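Local coordinates for NO-binding heme-dependent sensor protein (Shewanella oneidensis, PDB 4U9G) that probably senses nitric oxide through a bound heme b and also carries a zinc ion, at residues Gln71-Gly76 against Glu143-Gly148. The protein carries 3 engineered substitutions. Residues are numbered along the deposited sequence; the frame is centred on the assembly and turned at random.
Sequences QFLFNG and EGLLFG. With CMO (carbon monoxide), chain E; HEM (protoporphyrin IX containing Fe), chain C.
L145 brings its CD2 methyl into the groove between F74 and L73, 3.6 Å from F74 N and 3.9 Å from L73 CG. The leucine pair meets at a slant, and L73 CD2 goes on to the carbon monoxide, 3.2 Å from its oxygen; both methyl groups of L145 reach the same oxygen. A chi1 of -178°, with CG turned opposite the backbone N, carries the F74 ring over to helix 139-152: CD1 lies 3.7 Å from G148 O, L145 O is approached obliquely, and the heme vinyl carbon CAB sits at the ring edge. Glycines let the axes close to 6.9 Å while crossing at -55°. A CB on G148 would clash with F74 CB, and one on G144 with Q71 N; instead Q71 CA makes a CH-O contact of 3.1 Å with G144 O. Q71 CG passes G148 N at 3.9 Å and OE1 lies 4.0 Å from F147 CB, while NE2 is hydrogen-bonded to Q151 OE1. Cut back to an alanine, F74 would keep L145 CD2 but probably leave a gap beside G148 and the heme vinyl. The helices meet mainly through apolar side chains and close backbone; L73 and L145 offer the ligand no hydrogen-bond donor, consistent with a nitric oxide pocket, whereas oxygen-holding relatives use a distal tyrosine.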
loop_
_atom_site.group_PDB
_atom_site.type_symbol
_atom_site.label_atom_id
_atom_site.label_comp_id
_atom_site.label_asym_id
_atom_site.label_seq_id
_atom_site.Cartn_x
_atom_site.Cartn_y
_atom_site.Cartn_z
ATOM N N GLN A 71 -1.514 2.782 4.455
ATOM C CA GLN A 71 -2.303 2.217 5.548
ATOM C C GLN A 71 -3.797 2.368 5.260
ATOM O O GLN A 71 -4.567 1.424 5.432
ATOM C CB GLN A 71 -1.949 2.874 6.883
ATOM C CG GLN A 71 -2.738 2.294 8.051
ATOM C CD GLN A 71 -2.141 2.624 9.406
ATOM O OE1 GLN A 71 -1.126 3.315 9.505
ATOM N NE2 GLN A 71 -2.772 2.122 10.464
ATOM N N PHE A 72 -4.194 3.559 4.826
ATOM C CA PHE A 72 -5.556 3.816 4.379
ATOM C C PHE A 72 -5.911 2.894 3.209
ATOM O O PHE A 72 -7.025 2.382 3.120
ATOM C CB PHE A 72 -5.699 5.282 3.967
ATOM C CG PHE A 72 -7.110 5.698 3.639
ATOM C CD1 PHE A 72 -7.617 5.540 2.359
ATOM C CD2 PHE A 72 -7.920 6.270 4.608
ATOM C CE1 PHE A 72 -8.913 5.932 2.054
ATOM C CE2 PHE A 72 -9.213 6.665 4.311
ATOM C CZ PHE A 72 -9.709 6.497 3.032
ATOM N N LEU A 73 -4.939 2.681 2.326
ATOM C CA LEU A 73 -5.151 1.907 1.109
ATOM C C LEU A 73 -5.487 0.442 1.378
ATOM O O LEU A 73 -6.251 -0.156 0.617
ATOM C CB LEU A 73 -3.914 1.993 0.206
ATOM C CG LEU A 73 -3.911 1.166 -1.084
ATOM C CD1 LEU A 73 -5.048 1.555 -2.017
ATOM C CD2 LEU A 73 -2.576 1.336 -1.789
ATOM N N PHE A 74 -4.927 -0.148 2.434
ATOM C CA PHE A 74 -5.195 -1.557 2.689
ATOM C C PHE A 74 -6.676 -1.785 2.966
ATOM O O PHE A 74 -7.258 -2.759 2.496
ATOM C CB PHE A 74 -4.391 -2.115 3.861
ATOM C CG PHE A 74 -4.636 -3.579 4.081
ATOM C CD1 PHE A 74 -5.710 -4.011 4.849
ATOM C CD2 PHE A 74 -3.835 -4.525 3.469
ATOM C CE1 PHE A 74 -5.961 -5.359 5.021
ATOM C CE2 PHE A 74 -4.078 -5.874 3.639
ATOM C CZ PHE A 74 -5.142 -6.293 4.418
ATOM N N ASN A 75 -7.278 -0.899 3.748
ATOM C CA ASN A 75 -8.685 -1.044 4.086
ATOM C C ASN A 75 -9.558 -0.793 2.864
ATOM O O ASN A 75 -10.607 -1.415 2.700
ATOM C CB ASN A 75 -9.070 -0.095 5.218
ATOM C CG ASN A 75 -10.554 -0.165 5.553
ATOM O OD1 ASN A 75 -11.143 -1.248 5.596
ATOM N ND2 ASN A 75 -11.166 0.991 5.775
ATOM N N GLY A 76 -9.113 0.115 2.002
ATOM C CA GLY A 76 -9.831 0.415 0.777
ATOM C C GLY A 76 -9.906 -0.792 -0.134
ATOM O O GLY A 76 -10.930 -1.052 -0.763
ATOM N N GLU A 143 5.053 -0.386 3.372
ATOM C CA GLU A 143 5.076 -0.287 4.832
ATOM C C GLU A 143 3.700 0.076 5.372
ATOM O O GLU A 143 3.188 -0.585 6.272
ATOM C CB GLU A 143 6.101 0.753 5.301
ATOM C CG GLU A 143 7.386 0.158 5.835
ATOM C CD GLU A 143 8.228 1.165 6.611
ATOM O OE1 GLU A 143 9.433 1.280 6.308
ATOM O OE2 GLU A 143 7.690 1.824 7.525
ATOM N N GLY A 144 3.110 1.131 4.818
ATOM C CA GLY A 144 1.773 1.552 5.200
ATOM C C GLY A 144 0.777 0.417 5.106
ATOM O O GLY A 144 0.001 0.169 6.028
ATOM N N LEU A 145 0.810 -0.283 3.981
ATOM C CA LEU A 145 -0.096 -1.398 3.743
ATOM C C LEU A 145 0.039 -2.497 4.779
ATOM O O LEU A 145 -0.956 -3.077 5.208
ATOM C CB LEU A 145 0.153 -1.962 2.360
ATOM C CG LEU A 145 -0.445 -1.020 1.335
ATOM C CD1 LEU A 145 0.460 -1.036 0.130
ATOM C CD2 LEU A 145 -1.879 -1.441 1.051
ATOM N N LEU A 146 1.275 -2.785 5.170
ATOM C CA LEU A 146 1.517 -3.790 6.190
ATOM C C LEU A 146 0.917 -3.348 7.518
ATOM O O LEU A 146 0.360 -4.164 8.247
ATOM C CB LEU A 146 3.012 -4.060 6.335
ATOM C CG LEU A 146 3.646 -4.785 5.147
ATOM C CD1 LEU A 146 5.163 -4.684 5.210
ATOM C CD2 LEU A 146 3.206 -6.241 5.096
ATOM N N PHE A 147 1.019 -2.057 7.827
ATOM C CA PHE A 147 0.404 -1.521 9.039
ATOM C C PHE A 147 -1.118 -1.573 8.923
ATOM O O PHE A 147 -1.818 -1.747 9.920
ATOM C CB PHE A 147 0.876 -0.087 9.305
ATOM C CG PHE A 147 2.243 -0.010 9.934
ATOM C CD1 PHE A 147 2.421 -0.333 11.267
ATOM C CD2 PHE A 147 3.346 0.390 9.194
ATOM C CE1 PHE A 147 3.669 -0.266 11.852
ATOM C CE2 PHE A 147 4.599 0.461 9.775
ATOM C CZ PHE A 147 4.762 0.128 11.104
ATOM N N GLY A 148 -1.628 -1.425 7.705
ATOM C CA GLY A 148 -3.051 -1.570 7.455
ATOM C C GLY A 148 -3.516 -3.002 7.667
ATOM O O GLY A 148 -4.550 -3.249 8.288
HETATM C C CMO E . -1.584 -2.839 -2.918
HETATM O O CMO E . -1.937 -1.726 -2.546
HETATM C CHA HEM C . 0.162 -2.588 -6.318
HETATM C CHB HEM C . 2.121 -4.092 -2.050
HETATM C CHC HEM C . -2.132 -6.068 -0.571
HETATM C CHD HEM C . -3.858 -5.285 -5.098
HETATM C C1A HEM C . 0.988 -2.643 -5.187
HETATM C C2A HEM C . 2.081 -1.737 -4.827
HETATM C C3A HEM C . 2.614 -2.157 -3.653
HETATM C C4A HEM C . 1.886 -3.344 -3.212
HETATM C CMA HEM C . 3.794 -1.512 -2.876
HETATM C CAA HEM C . 2.528 -0.505 -5.662
HETATM C CBA HEM C . 3.132 -0.955 -6.987
HETATM C CGA HEM C . 4.603 -1.276 -6.834
HETATM O O1A HEM C . 5.241 -1.630 -7.856
HETATM O O2A HEM C . 5.154 -1.191 -5.706
HETATM C C1B HEM C . 1.140 -4.699 -1.254
HETATM C C2B HEM C . 1.269 -5.119 0.137
HETATM C C3B HEM C . 0.102 -5.671 0.537
HETATM C C4B HEM C . -0.819 -5.608 -0.582
HETATM C CMB HEM C . 2.570 -4.956 0.958
HETATM C CAB HEM C . -0.329 -6.278 1.906
HETATM C CBB HEM C . 0.292 -6.049 3.067
HETATM C C1C HEM C . -2.995 -5.993 -1.657
HETATM C C2C HEM C . -4.397 -6.369 -1.679
HETATM C C3C HEM C . -4.871 -6.135 -2.918
HETATM C C4C HEM C . -3.785 -5.633 -3.746
HETATM C CMC HEM C . -5.181 -6.900 -0.456
HETATM C CAC HEM C . -6.301 -6.398 -3.440
HETATM C CBC HEM C . -6.914 -7.553 -3.172
HETATM C C1D HEM C . -3.037 -4.367 -5.763
HETATM C C2D HEM C . -3.440 -3.560 -6.904
HETATM C C3D HEM C . -2.197 -2.729 -7.281
HETATM C C4D HEM C . -1.148 -3.096 -6.342
HETATM C CMD HEM C . -4.828 -3.539 -7.599
HETATM C CAD HEM C . -2.097 -1.697 -8.427
HETATM C CBD HEM C . -1.502 -2.356 -9.661
HETATM C CGD HEM C . -1.477 -1.338 -10.771
HETATM O O1D HEM C . -1.707 -0.136 -10.483
HETATM O O2D HEM C . -1.237 -1.721 -11.943
HETATM N NA HEM C . 0.907 -3.596 -4.169
HETATM N NB HEM C . -0.151 -5.017 -1.650
HETATM N NC HEM C . -2.664 -5.554 -2.933
HETATM N ND HEM C . -1.695 -4.064 -5.473
HETATM FE FE HEM C . -0.907 -4.515 -3.487
#